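Pyrrolysyl-tRNA synthetase (Desulfitobacterium hafniense, PDB 3DSQ) probably charges its tRNA with pyrrolysine in an ATP-dependent reaction, as expected of a dimeric class II aminoacyl-tRNA synthetase. Local coordinates at residues Gln20-Leu25 / His51-Gln56; Arg128-Pro133 / Cys158-Ser163; Gly165-Asn170 / Thr267-Ser272; Glu171-Asn176 / Gly256-Leu261. All blocks are in the same frame, centred on the assembly; numbering follows the deposited sequence.

In the fold
Contacts 2 to 4 belong to the class II core. Contact 1 lies apart among the N-terminal helices, its centre 31 Å from that of contact 2. It reaches contact 3, where Lys23 CE packs 3.2 Å from Gln268 OE1. Contacts 2 and 3 share the motif 2 loop and one sodium ion, bound by Ser163, Gln164 and Gln167. Contact 4 sets the second motif 2 strand against the motif 3 helix, about 11 Å, centre to centre, from contacts 2 and 3. Its strand neighbours strand 150-159 of contact 2, and its Glu258 packs on Leu169 and Val270 of contact 3. In class II synthetases motifs 2 and 3 form the ATP site, which contacts 2 to 4 probably border.

Contact 1 of 4, residues Gln20-Leu25 / His51-Gln56; sequences QRLKEL and HQLMSQ
Helix 16-24 packs on the long helix 39-68 near the N-terminus, and Leu25, just past the end of helix 16-24, packs on Leu53. Leu25 CB lies 3.6 Å from Leu53 CB, and Leu53 CD1 also touches Leu25 CB. One turn back, Leu22 CD2 meets Leu53 CD1 at 4.0 Å, the two side chains crossing at about a right angle. Leu53 thus sits against both leucines. Leu25 CD1 also reaches Met54 CG at 4.0 Å.

Arg21 closes one side of this apolar patch. Its CG is anti to the backbone N (chi1 179°) and the chain bends at chi2, which brings the guanidinium beside Leu25 and Met54. Leu25 CD2 lies 4.1 Å above the plane of the Arg21 guanidinium, over its centre. The CE end of Met54 comes to the edge of the guanidinium, near its plane; Met54 SD is 3.8 Å from Arg21 NH2. The main polar partner of Arg21 is Glu50, through a salt bridge at NE; NH1 also makes a weak, long salt bridge to Glu24 and hydrogen-bonds Asn286. The arrangement is helix-helix packing through a small leucine core, flanked by an arginine that pairs with the opposing helix.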
loop_
_atom_site.group_PDB
_atom_site.type_symbol
_atom_site.label_atom_id
_atom_site.label_comp_id
_atom_site.label_asym_id
_atom_site.label_seq_id
_atom_site.Cartn_x
_atom_site.Cartn_y
_atom_site.Cartn_z
ATOM N N GLN B 20 -2.303 20.329 21.572
ATOM C CA GLN B 20 -1.851 19.426 20.520
ATOM C C GLN B 20 -1.405 18.076 21.084
ATOM O O GLN B 20 -1.657 17.032 20.489
ATOM C CB GLN B 20 -0.681 20.035 19.736
ATOM C CG GLN B 20 -0.195 19.126 18.612
ATOM C CD GLN B 20 1.073 19.622 17.921
ATOM O OE1 GLN B 20 2.157 19.660 18.518
ATOM N NE2 GLN B 20 0.940 19.998 16.654
ATOM N N ARG B 21 -0.711 18.115 22.214
ATOM C CA ARG B 21 -0.229 16.908 22.868
ATOM C C ARG B 21 -1.417 16.029 23.295
ATOM O O ARG B 21 -1.445 14.827 23.036
ATOM C CB ARG B 21 0.631 17.300 24.080
ATOM C CG ARG B 21 1.187 16.131 24.894
ATOM C CD ARG B 21 1.868 15.096 24.020
ATOM N NE ARG B 21 2.599 14.106 24.807
ATOM C CZ ARG B 21 3.221 13.049 24.293
ATOM N NH1 ARG B 21 3.202 12.831 22.984
ATOM N NH2 ARG B 21 3.873 12.216 25.089
ATOM N N LEU B 22 -2.402 16.643 23.932
ATOM C CA LEU B 22 -3.581 15.922 24.377
ATOM C C LEU B 22 -4.322 15.328 23.187
ATOM O O LEU B 22 -4.928 14.255 23.292
ATOM C CB LEU B 22 -4.500 16.856 25.171
ATOM C CG LEU B 22 -3.889 17.389 26.476
ATOM C CD1 LEU B 22 -4.883 18.308 27.161
ATOM C CD2 LEU B 22 -3.505 16.229 27.409
ATOM N N LYS B 23 -4.267 16.018 22.048
ATOM C CA LYS B 23 -4.939 15.522 20.852
ATOM C C LYS B 23 -4.217 14.306 20.291
ATOM O O LYS B 23 -4.854 13.336 19.896
ATOM C CB LYS B 23 -5.030 16.610 19.775
ATOM C CG LYS B 23 -6.449 17.064 19.478
ATOM C CD LYS B 23 -6.569 17.703 18.093
ATOM C CE LYS B 23 -8.007 18.120 17.804
ATOM N NZ LYS B 23 -8.172 18.658 16.416
ATOM N N GLU B 24 -2.888 14.357 20.258
ATOM C CA GLU B 24 -2.095 13.237 19.754
ATOM C C GLU B 24 -2.333 11.996 20.611
ATOM O O GLU B 24 -2.210 10.861 20.131
ATOM C CB GLU B 24 -0.602 13.529 19.824
ATOM C CG GLU B 24 -0.135 14.824 19.200
ATOM C CD GLU B 24 1.372 14.953 19.292
ATOM O OE1 GLU B 24 1.933 14.622 20.359
ATOM O OE2 GLU B 24 1.991 15.388 18.304
ATOM N N LEU B 25 -2.614 12.230 21.889
ATOM C CA LEU B 25 -2.864 11.157 22.839
ATOM C C LEU B 25 -4.342 10.789 22.865
ATOM O O LEU B 25 -4.791 10.041 23.733
ATOM C CB LEU B 25 -2.410 11.582 24.238
ATOM C CG LEU B 25 -0.924 11.910 24.338
ATOM C CD1 LEU B 25 -0.551 12.406 25.737
ATOM C CD2 LEU B 25 -0.146 10.669 23.976
ATOM N N HIS B 51 -0.302 11.927 31.566
ATOM C CA HIS B 51 0.166 10.706 32.210
ATOM C C HIS B 51 -0.785 9.532 32.008
ATOM O O HIS B 51 -0.356 8.435 31.672
ATOM C CB HIS B 51 0.352 10.942 33.710
ATOM C CG HIS B 51 0.858 9.742 34.444
ATOM N ND1 HIS B 51 2.168 9.316 34.359
ATOM C CD2 HIS B 51 0.222 8.850 35.241
ATOM C CE1 HIS B 51 2.316 8.213 35.071
ATOM N NE2 HIS B 51 1.151 7.909 35.616
ATOM N N GLN B 52 -2.073 9.772 32.235
ATOM C CA GLN B 52 -3.104 8.756 32.071
ATOM C C GLN B 52 -3.263 8.367 30.601
ATOM O O GLN B 52 -3.490 7.199 30.281
ATOM C CB GLN B 52 -4.441 9.274 32.608
ATOM C CG GLN B 52 -5.640 8.361 32.320
ATOM C CD GLN B 52 -5.551 7.017 33.032
ATOM O OE1 GLN B 52 -5.466 6.959 34.259
ATOM N NE2 GLN B 52 -5.573 5.929 32.262
ATOM N N LEU B 53 -3.155 9.345 29.702
ATOM C CA LEU B 53 -3.297 9.043 28.279
ATOM C C LEU B 53 -2.112 8.226 27.786
ATOM O O LEU B 53 -2.269 7.305 26.984
ATOM C CB LEU B 53 -3.435 10.332 27.455
ATOM C CG LEU B 53 -4.680 11.171 27.764
ATOM C CD1 LEU B 53 -4.702 12.438 26.898
ATOM C CD2 LEU B 53 -5.924 10.329 27.528
ATOM N N MET B 54 -0.922 8.551 28.268
ATOM C CA MET B 54 0.251 7.802 27.842
ATOM C C MET B 54 0.116 6.359 28.312
ATOM O O MET B 54 0.441 5.421 27.578
ATOM C CB MET B 54 1.524 8.445 28.391
ATOM C CG MET B 54 1.807 9.809 27.753
ATOM S SD MET B 54 3.210 10.676 28.467
ATOM C CE MET B 54 4.446 10.298 27.354
ATOM N N SER B 55 -0.395 6.191 29.529
ATOM C CA SER B 55 -0.590 4.866 30.103
ATOM C C SER B 55 -1.553 4.076 29.227
ATOM O O SER B 55 -1.277 2.939 28.859
ATOM C CB SER B 55 -1.150 4.984 31.528
ATOM O OG SER B 55 -1.420 3.701 32.070
ATOM N N GLN B 56 -2.688 4.680 28.896
ATOM C CA GLN B 56 -3.672 4.021 28.045
ATOM C C GLN B 56 -3.055 3.644 26.699
ATOM O O GLN B 56 -3.290 2.554 26.182
ATOM C CB GLN B 56 -4.879 4.936 27.834
ATOM C CG GLN B 56 -5.820 4.976 29.027
ATOM C CD GLN B 56 -6.856 6.077 28.924
ATOM O OE1 GLN B 56 -7.361 6.379 27.840
ATOM N NE2 GLN B 56 -7.192 6.678 30.064
#

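Contact 2 of 4, residues Arg128-Pro133 / Cys158-Ser163; sequences RPMLAP and CYRKES. With NA (sodium ion), chain D.
The backbone of Arg128-Pro129 runs beside that of Cys158-Tyr159, and Tyr159 N donates to Arg128 O over 2.9 Å. A CA-H...O contact follows, from Pro129 CA to Tyr159 O at 3.2 Å. Judged by sequence and topology, Cys158-Ser163 spans the end of the first strand of class II motif 2 and the start of its loop, and Arg160 is the motif 2 arginine.

Cys158 SG packs against the backbone of Met130 and the side chain of Leu131. It lies 3.6 Å from Met130 CA and 3.8 Å from Leu131 CD2. The same Leu131 CD2 covers one face of the Arg128 guanidinium, 3.4 Å above its plane and over its centre. The group is therefore packed flat against a methyl. Its polar edge is held elsewhere, by a salt bridge from NH1 to Glu154 and a hydrogen bond from NE to Thr157 O.

Arg160 has its CG anti to the carbonyl carbon (chi1 -73°) and runs extended from CG to NE. A turn at chi4 (-75°) then lays the guanidinium face toward Pro129. Pro129 CB lies 4.0 Å above that plane, over its centre.

Tyr159 points its hydroxyl out of the contact. It hydrogen-bonds Thr96 of the second subunit, so this strand end also takes part in the dimer interface. Beyond Arg160 the loop turns away from Arg128-Pro133 and reaches the sodium ion, which Ser163 OG binds at 3.0 Å.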
loop_
_atom_site.group_PDB
_atom_site.type_symbol
_atom_site.label_atom_id
_atom_site.label_comp_id
_atom_site.label_asym_id
_atom_site.label_seq_id
_atom_site.Cartn_x
_atom_site.Cartn_y
_atom_site.Cartn_z
ATOM N N ARG B 128 -0.984 9.401 -8.263
ATOM C CA ARG B 128 -2.437 9.355 -8.365
ATOM C C ARG B 128 -3.123 10.015 -7.175
ATOM O O ARG B 128 -2.772 9.761 -6.028
ATOM C CB ARG B 128 -2.924 7.897 -8.485
ATOM C CG ARG B 128 -2.746 7.053 -7.227
ATOM C CD ARG B 128 -3.132 5.599 -7.481
ATOM N NE ARG B 128 -3.007 4.773 -6.282
ATOM C CZ ARG B 128 -3.006 3.441 -6.289
ATOM N NH1 ARG B 128 -3.113 2.774 -7.440
ATOM N NH2 ARG B 128 -2.919 2.778 -5.143
ATOM N N PRO B 129 -4.088 10.910 -7.442
ATOM C CA PRO B 129 -4.825 11.590 -6.377
ATOM C C PRO B 129 -6.061 10.756 -6.045
ATOM O O PRO B 129 -6.699 10.960 -5.024
ATOM C CB PRO B 129 -5.199 12.926 -7.013
ATOM C CG PRO B 129 -5.478 12.533 -8.408
ATOM C CD PRO B 129 -4.322 11.580 -8.737
ATOM N N MET B 130 -6.410 9.837 -6.943
ATOM C CA MET B 130 -7.563 8.970 -6.740
ATOM C C MET B 130 -7.372 7.703 -7.562
ATOM O O MET B 130 -6.465 7.625 -8.386
ATOM C CB MET B 130 -8.869 9.677 -7.140
ATOM C CG MET B 130 -9.161 9.713 -8.628
ATOM S SD MET B 130 -8.316 11.038 -9.529
ATOM C CE MET B 130 -9.621 12.254 -9.584
ATOM N N LEU B 131 -8.231 6.714 -7.339
ATOM C CA LEU B 131 -8.132 5.436 -8.034
ATOM C C LEU B 131 -8.928 5.359 -9.330
ATOM O O LEU B 131 -8.677 4.496 -10.161
ATOM C CB LEU B 131 -8.599 4.312 -7.098
ATOM C CG LEU B 131 -7.815 4.108 -5.804
ATOM C CD1 LEU B 131 -8.513 3.041 -4.965
ATOM C CD2 LEU B 131 -6.371 3.696 -6.124
ATOM N N ALA B 132 -9.884 6.266 -9.499
ATOM C CA ALA B 132 -10.751 6.272 -10.676
ATOM C C ALA B 132 -10.113 6.055 -12.049
ATOM O O ALA B 132 -10.420 5.071 -12.726
ATOM C CB ALA B 132 -11.586 7.544 -10.686
ATOM N N PRO B 133 -9.216 6.959 -12.483
ATOM C CA PRO B 133 -8.606 6.764 -13.803
ATOM C C PRO B 133 -8.094 5.360 -14.089
ATOM O O PRO B 133 -8.301 4.825 -15.180
ATOM C CB PRO B 133 -7.501 7.828 -13.849
ATOM C CG PRO B 133 -7.224 8.137 -12.406
ATOM C CD PRO B 133 -8.594 8.090 -11.774
ATOM N N CYS B 158 -3.247 6.910 -2.133
ATOM C CA CYS B 158 -3.506 8.017 -3.037
ATOM C C CYS B 158 -2.840 9.209 -2.368
ATOM O O CYS B 158 -2.564 9.174 -1.170
ATOM C CB CYS B 158 -5.010 8.248 -3.237
ATOM S SG CYS B 158 -5.768 6.996 -4.319
ATOM N N TYR B 159 -2.571 10.250 -3.149
ATOM C CA TYR B 159 -1.867 11.411 -2.643
ATOM C C TYR B 159 -2.443 12.741 -3.118
ATOM O O TYR B 159 -2.787 12.900 -4.287
ATOM C CB TYR B 159 -0.409 11.361 -3.091
ATOM C CG TYR B 159 0.314 10.058 -2.851
ATOM C CD1 TYR B 159 0.040 8.924 -3.625
ATOM C CD2 TYR B 159 1.314 9.971 -1.881
ATOM C CE1 TYR B 159 0.752 7.740 -3.439
ATOM C CE2 TYR B 159 2.028 8.797 -1.686
ATOM C CZ TYR B 159 1.751 7.688 -2.466
ATOM O OH TYR B 159 2.514 6.555 -2.310
ATOM N N ARG B 160 -2.513 13.699 -2.204
ATOM C CA ARG B 160 -3.011 15.037 -2.516
ATOM C C ARG B 160 -2.217 16.047 -1.698
ATOM O O ARG B 160 -1.961 15.824 -0.514
ATOM C CB ARG B 160 -4.497 15.156 -2.177
ATOM C CG ARG B 160 -5.421 14.427 -3.138
ATOM C CD ARG B 160 -6.864 14.461 -2.642
ATOM N NE ARG B 160 -7.798 13.830 -3.574
ATOM C CZ ARG B 160 -8.212 14.381 -4.714
ATOM N NH1 ARG B 160 -7.775 15.584 -5.071
ATOM N NH2 ARG B 160 -9.065 13.730 -5.497
ATOM N N LYS B 161 -1.810 17.143 -2.335
ATOM C CA LYS B 161 -1.047 18.180 -1.642
ATOM C C LYS B 161 -1.952 18.917 -0.667
ATOM O O LYS B 161 -1.484 19.512 0.303
ATOM C CB LYS B 161 -0.421 19.153 -2.647
ATOM C CG LYS B 161 0.540 18.473 -3.606
ATOM C CD LYS B 161 1.543 19.442 -4.226
ATOM C CE LYS B 161 0.885 20.438 -5.166
ATOM N NZ LYS B 161 1.907 21.287 -5.856
ATOM N N GLU B 162 -3.252 18.883 -0.937
ATOM C CA GLU B 162 -4.222 19.496 -0.048
ATOM C C GLU B 162 -5.615 18.917 -0.250
ATOM O O GLU B 162 -5.887 18.271 -1.257
ATOM C CB GLU B 162 -4.260 21.013 -0.205
ATOM C CG GLU B 162 -4.957 21.661 0.989
ATOM C CD GLU B 162 -4.532 21.019 2.317
ATOM O OE1 GLU B 162 -5.412 20.754 3.171
ATOM O OE2 GLU B 162 -3.317 20.779 2.504
ATOM N N SER B 163 -6.493 19.141 0.720
ATOM C CA SER B 163 -7.849 18.614 0.636
ATOM C C SER B 163 -8.842 19.449 1.428
ATOM O O SER B 163 -8.494 20.484 2.007
ATOM C CB SER B 163 -7.886 17.181 1.167
ATOM O OG SER B 163 -7.541 17.153 2.541
HETATM NA NA NA D . -9.231 15.889 4.649
#

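Contact 3 of 4, residues Gly165-Asn170 / Thr267-Ser272; sequences GAQHLN and TQHVQS. With NA (sodium ion), chain D.
Gln167 reaches across to Gln268, His269 and Val270 and uses both ends of its amide. CG is anti to the carbonyl carbon (chi1 -63°), and the chain then extends fully to present the amide to the opposing backbone. OE1 accepts Val270 N at 2.9 Å. That bond is nearly straight at the hydrogen (169°), but the donor is tilted from the plane of the side-chain carbonyl. NE2 donates to Gln268 O at 3.2 Å, with the acceptor again out of the amide plane. The two bonds fix the rotation of the amide.

Gln271 bends at chi2 and crosses Gln167 obliquely, the amide planes 32° apart. The two OE1 atoms are both acceptors and do not bond each other. Water 1 joins them, donating to Gln167 OE1 and to Gln271 OE1, the latter over 2.7 Å.

The contact sets the motif 2 loop of this class II synthetase against the loop that follows the motif 3 helix 257-265. Leu169 and Val270 reach toward each other tip to tip, with Leu169 CG 3.7 Å from Val270 CG1. Leu169 CD2 slides past Gln271 in the opposite direction, 3.9 Å from its CG. Met262 of the motif 3 helix packs on both Gln167 and Val270.

While the Gln167 side chain is held here, its backbone O binds the sodium ion at 2.7 Å, together with Ser163 OG and Gln164 O.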
loop_
_atom_site.group_PDB
_atom_site.type_symbol
_atom_site.label_atom_id
_atom_site.label_comp_id
_atom_site.label_asym_id
_atom_site.label_seq_id
_atom_site.Cartn_x
_atom_site.Cartn_y
_atom_site.Cartn_z
ATOM N N GLY B 165 -12.080 19.454 4.417
ATOM C CA GLY B 165 -12.050 19.079 5.820
ATOM C C GLY B 165 -11.030 19.857 6.629
ATOM O O GLY B 165 -10.179 20.554 6.074
ATOM N N ALA B 166 -11.109 19.726 7.949
ATOM C CA ALA B 166 -10.200 20.432 8.840
ATOM C C ALA B 166 -8.807 19.806 8.941
ATOM O O ALA B 166 -7.869 20.453 9.409
ATOM C CB ALA B 166 -10.820 20.536 10.222
ATOM N N GLN B 167 -8.667 18.556 8.514
ATOM C CA GLN B 167 -7.372 17.886 8.578
ATOM C C GLN B 167 -6.913 17.441 7.195
ATOM O O GLN B 167 -7.712 17.392 6.262
ATOM C CB GLN B 167 -7.446 16.680 9.520
ATOM C CG GLN B 167 -7.748 17.048 10.962
ATOM C CD GLN B 167 -7.644 15.863 11.907
ATOM O OE1 GLN B 167 -6.568 15.301 12.099
ATOM N NE2 GLN B 167 -8.768 15.476 12.497
ATOM N N HIS B 168 -5.628 17.120 7.063
ATOM C CA HIS B 168 -5.085 16.694 5.775
ATOM C C HIS B 168 -4.033 15.589 5.868
ATOM O O HIS B 168 -3.195 15.583 6.769
ATOM C CB HIS B 168 -4.460 17.895 5.047
ATOM C CG HIS B 168 -3.821 17.539 3.735
ATOM N ND1 HIS B 168 -4.553 17.282 2.597
ATOM C CD2 HIS B 168 -2.523 17.342 3.398
ATOM C CE1 HIS B 168 -3.737 16.937 1.617
ATOM N NE2 HIS B 168 -2.498 16.967 2.075
ATOM N N LEU B 169 -4.091 14.655 4.923
ATOM C CA LEU B 169 -3.117 13.571 4.825
ATOM C C LEU B 169 -2.547 13.651 3.411
ATOM O O LEU B 169 -3.304 13.632 2.443
ATOM C CB LEU B 169 -3.784 12.201 5.009
ATOM C CG LEU B 169 -4.156 11.697 6.416
ATOM C CD1 LEU B 169 -4.762 10.304 6.294
ATOM C CD2 LEU B 169 -2.925 11.649 7.307
ATOM N N ASN B 170 -1.230 13.771 3.271
ATOM C CA ASN B 170 -0.646 13.807 1.933
ATOM C C ASN B 170 -0.753 12.412 1.349
ATOM O O ASN B 170 -0.920 12.251 0.149
ATOM C CB ASN B 170 0.830 14.218 1.965
ATOM C CG ASN B 170 1.022 15.679 2.320
ATOM O OD1 ASN B 170 0.245 16.540 1.908
ATOM N ND2 ASN B 170 2.065 15.964 3.080
ATOM N N THR B 267 -11.079 8.838 17.386
ATOM C CA THR B 267 -9.780 9.384 17.750
ATOM C C THR B 267 -9.709 10.854 17.339
ATOM O O THR B 267 -10.583 11.336 16.632
ATOM C CB THR B 267 -8.635 8.593 17.099
ATOM O OG1 THR B 267 -8.895 8.430 15.702
ATOM C CG2 THR B 267 -8.499 7.221 17.758
ATOM N N GLN B 268 -8.673 11.565 17.773
ATOM C CA GLN B 268 -8.559 12.993 17.467
ATOM C C GLN B 268 -7.874 13.372 16.160
ATOM O O GLN B 268 -8.385 14.204 15.414
ATOM C CB GLN B 268 -7.868 13.720 18.620
ATOM C CG GLN B 268 -8.717 13.861 19.867
ATOM C CD GLN B 268 -9.932 14.737 19.639
ATOM O OE1 GLN B 268 -9.880 15.718 18.893
ATOM N NE2 GLN B 268 -11.029 14.401 20.300
ATOM N N HIS B 269 -6.714 12.785 15.893
ATOM C CA HIS B 269 -5.989 13.082 14.664
ATOM C C HIS B 269 -6.198 11.983 13.628
ATOM O O HIS B 269 -6.131 10.789 13.945
ATOM C CB HIS B 269 -4.488 13.224 14.938
ATOM C CG HIS B 269 -4.099 14.514 15.595
ATOM N ND1 HIS B 269 -4.684 15.722 15.275
ATOM C CD2 HIS B 269 -3.120 14.796 16.489
ATOM C CE1 HIS B 269 -4.080 16.690 15.941
ATOM N NE2 HIS B 269 -3.127 16.155 16.683
ATOM N N VAL B 270 -6.443 12.376 12.382
ATOM C CA VAL B 270 -6.639 11.381 11.335
ATOM C C VAL B 270 -5.295 10.681 11.088
ATOM O O VAL B 270 -5.243 9.582 10.521
ATOM C CB VAL B 270 -7.157 12.033 10.024
ATOM C CG1 VAL B 270 -6.052 12.863 9.375
ATOM C CG2 VAL B 270 -7.680 10.952 9.072
ATOM N N GLN B 271 -4.214 11.325 11.523
ATOM C CA GLN B 271 -2.867 10.772 11.372
ATOM C C GLN B 271 -2.656 9.566 12.284
ATOM O O GLN B 271 -1.838 8.696 11.997
ATOM C CB GLN B 271 -1.794 11.809 11.734
ATOM C CG GLN B 271 -1.537 12.929 10.720
ATOM C CD GLN B 271 -2.650 13.967 10.664
ATOM O OE1 GLN B 271 -3.440 14.113 11.603
ATOM N NE2 GLN B 271 -2.703 14.710 9.559
ATOM N N SER B 272 -3.377 9.528 13.399
ATOM C CA SER B 272 -3.232 8.439 14.359
ATOM C C SER B 272 -3.202 7.019 13.762
ATOM O O SER B 272 -2.505 6.141 14.265
ATOM C CB SER B 272 -4.327 8.560 15.423
ATOM O OG SER B 272 -4.863 7.298 15.742
HETATM NA NA NA D . -9.231 15.889 4.649
HETATM O O HOH W 1 -4.375 16.580 12.107
HETATM O O HOH W 2 -4.040 17.754 9.742
#

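Contact 4 of 4, residues Glu171-Asn176 / Gly256-Leu261; sequences EFTMLN and GLERLL
The side chains of Thr173 and Glu258 cross at about a right angle, and the Glu258 carboxylate grips both the backbone and the hydroxyl of the threonine. The pair joins strand 171-180, the second strand of class II motif 2, to helix 257-265, the helix of motif 3. The axes of strand 171-176 and helix 257-261 come within 7.7 Å and are almost perpendicular (89°).

The Glu258 chain bends at chi2 (82°), which turns its end back toward the strand. OE1 accepts Thr173 N at 3.0 Å through its syn lone pair, in a nearly straight bond. OE2 accepts the hydroxyl of Thr173 OG1 at 2.6 Å, also on the syn side but out of the carboxylate plane. Thr173 places OG1 beside its own backbone N, so that hydroxyl and amide can be met by one carboxylate. A weaker bond runs from Thr173 N to OE2. The carboxylate is thereby held against rotation.

Next to this, Leu257 N donates to Thr173 O over 3.0 Å, while Gly256 takes the N-cap position of the helix. Gly256 also pairs with Met174 as an antiparallel, non-hydrogen-bonded pair, where strand 250-256 ends against strand 171-180.

Leu257 lies on the apolar side. Leu257 CD1 touches Thr173 CG2 at 4.0 Å, and Leu257 CD2 meets Leu175 CB at 4.1 Å. Leu80 of helix 72-85 packs on both Leu175 and Leu257.

Water 3 adds another donor to the carboxylate oxygen that holds the threonine hydroxyl: it donates to Glu258 OE2 over 3.0 Å and also to Glu171 O.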
loop_
_atom_site.group_PDB
_atom_site.type_symbol
_atom_site.label_atom_id
_atom_site.label_comp_id
_atom_site.label_asym_id
_atom_site.label_seq_id
_atom_site.Cartn_x
_atom_site.Cartn_y
_atom_site.Cartn_z
ATOM N N GLU B 171 -0.634 11.407 2.212
ATOM C CA GLU B 171 -0.733 10.003 1.803
ATOM C C GLU B 171 -1.970 9.424 2.477
ATOM O O GLU B 171 -2.060 9.429 3.689
ATOM C CB GLU B 171 0.481 9.196 2.289
ATOM C CG GLU B 171 1.814 9.669 1.783
ATOM C CD GLU B 171 2.936 8.717 2.129
ATOM O OE1 GLU B 171 2.810 7.512 1.825
ATOM O OE2 GLU B 171 3.949 9.176 2.694
ATOM N N PHE B 172 -2.914 8.924 1.695
ATOM C CA PHE B 172 -4.112 8.350 2.269
ATOM C C PHE B 172 -4.499 7.069 1.526
ATOM O O PHE B 172 -4.075 6.830 0.390
ATOM C CB PHE B 172 -5.252 9.389 2.302
ATOM C CG PHE B 172 -5.573 10.021 0.958
ATOM C CD1 PHE B 172 -6.587 9.507 0.160
ATOM C CD2 PHE B 172 -4.869 11.143 0.505
ATOM C CE1 PHE B 172 -6.911 10.089 -1.073
ATOM C CE2 PHE B 172 -5.181 11.743 -0.735
ATOM C CZ PHE B 172 -6.198 11.221 -1.523
ATOM N N THR B 173 -5.275 6.228 2.196
ATOM C CA THR B 173 -5.686 4.959 1.622
ATOM C C THR B 173 -7.132 5.044 1.181
ATOM O O THR B 173 -8.014 5.406 1.962
ATOM C CB THR B 173 -5.540 3.816 2.651
ATOM O OG1 THR B 173 -4.279 3.935 3.328
ATOM C CG2 THR B 173 -5.606 2.449 1.955
ATOM N N MET B 174 -7.365 4.707 -0.079
ATOM C CA MET B 174 -8.696 4.728 -0.654
ATOM C C MET B 174 -9.139 3.328 -1.012
ATOM O O MET B 174 -8.334 2.501 -1.448
ATOM C CB MET B 174 -8.738 5.562 -1.945
ATOM C CG MET B 174 -8.658 7.061 -1.744
ATOM S SD MET B 174 -10.053 7.714 -0.808
ATOM C CE MET B 174 -9.268 7.963 0.710
ATOM N N LEU B 175 -10.425 3.083 -0.790
ATOM C CA LEU B 175 -11.072 1.836 -1.150
ATOM C C LEU B 175 -12.049 2.354 -2.190
ATOM O O LEU B 175 -12.783 3.300 -1.932
ATOM C CB LEU B 175 -11.860 1.233 0.018
ATOM C CG LEU B 175 -13.046 0.337 -0.408
ATOM C CD1 LEU B 175 -12.557 -0.824 -1.257
ATOM C CD2 LEU B 175 -13.790 -0.177 0.823
ATOM N N ASN B 176 -12.040 1.772 -3.375
ATOM C CA ASN B 176 -12.968 2.224 -4.390
ATOM C C ASN B 176 -13.535 0.980 -5.022
ATOM O O ASN B 176 -12.819 0.268 -5.707
ATOM C CB ASN B 176 -12.254 3.063 -5.455
ATOM C CG ASN B 176 -13.223 3.794 -6.365
ATOM O OD1 ASN B 176 -14.263 3.257 -6.753
ATOM N ND2 ASN B 176 -12.879 5.025 -6.722
ATOM N N GLY B 256 -12.361 6.730 2.401
ATOM C CA GLY B 256 -11.057 7.101 2.925
ATOM C C GLY B 256 -10.948 6.226 4.167
ATOM O O GLY B 256 -11.698 6.427 5.102
ATOM N N LEU B 257 -10.045 5.247 4.179
ATOM C CA LEU B 257 -9.947 4.343 5.326
ATOM C C LEU B 257 -9.463 4.961 6.636
ATOM O O LEU B 257 -9.972 4.605 7.708
ATOM C CB LEU B 257 -9.083 3.120 4.974
ATOM C CG LEU B 257 -9.596 2.285 3.796
ATOM C CD1 LEU B 257 -8.846 0.969 3.745
ATOM C CD2 LEU B 257 -11.103 2.030 3.934
ATOM N N GLU B 258 -8.485 5.866 6.572
ATOM C CA GLU B 258 -8.006 6.498 7.797
ATOM C C GLU B 258 -9.150 7.302 8.391
ATOM O O GLU B 258 -9.358 7.309 9.606
ATOM C CB GLU B 258 -6.805 7.430 7.543
ATOM C CG GLU B 258 -5.507 6.741 7.102
ATOM C CD GLU B 258 -5.486 6.430 5.618
ATOM O OE1 GLU B 258 -6.439 6.835 4.921
ATOM O OE2 GLU B 258 -4.519 5.791 5.144
ATOM N N ARG B 259 -9.905 7.973 7.530
ATOM C CA ARG B 259 -11.025 8.767 8.001
ATOM C C ARG B 259 -12.104 7.855 8.596
ATOM O O ARG B 259 -12.727 8.192 9.597
ATOM C CB ARG B 259 -11.601 9.608 6.863
ATOM C CG ARG B 259 -12.762 10.468 7.298
ATOM C CD ARG B 259 -13.197 11.446 6.220
ATOM N NE ARG B 259 -14.373 12.196 6.654
ATOM C CZ ARG B 259 -14.923 13.199 5.975
ATOM N NH1 ARG B 259 -14.403 13.584 4.816
ATOM N NH2 ARG B 259 -15.995 13.818 6.460
ATOM N N LEU B 260 -12.326 6.705 7.969
ATOM C CA LEU B 260 -13.304 5.752 8.476
ATOM C C LEU B 260 -12.864 5.334 9.867
ATOM O O LEU B 260 -13.647 5.368 10.812
ATOM C CB LEU B 260 -13.377 4.500 7.592
ATOM C CG LEU B 260 -14.324 4.402 6.390
ATOM C CD1 LEU B 260 -14.432 2.929 5.998
ATOM C CD2 LEU B 260 -15.714 4.928 6.730
ATOM N N LEU B 261 -11.596 4.941 9.985
ATOM C CA LEU B 261 -11.049 4.512 11.268
ATOM C C LEU B 261 -11.161 5.574 12.346
ATOM O O LEU B 261 -11.511 5.268 13.492
ATOM C CB LEU B 261 -9.580 4.095 11.119
ATOM C CG LEU B 261 -9.371 2.737 10.450
ATOM C CD1 LEU B 261 -7.904 2.503 10.236
ATOM C CD2 LEU B 261 -9.982 1.624 11.308
HETATM O O HOH W 3 -1.900 7.208 5.194
#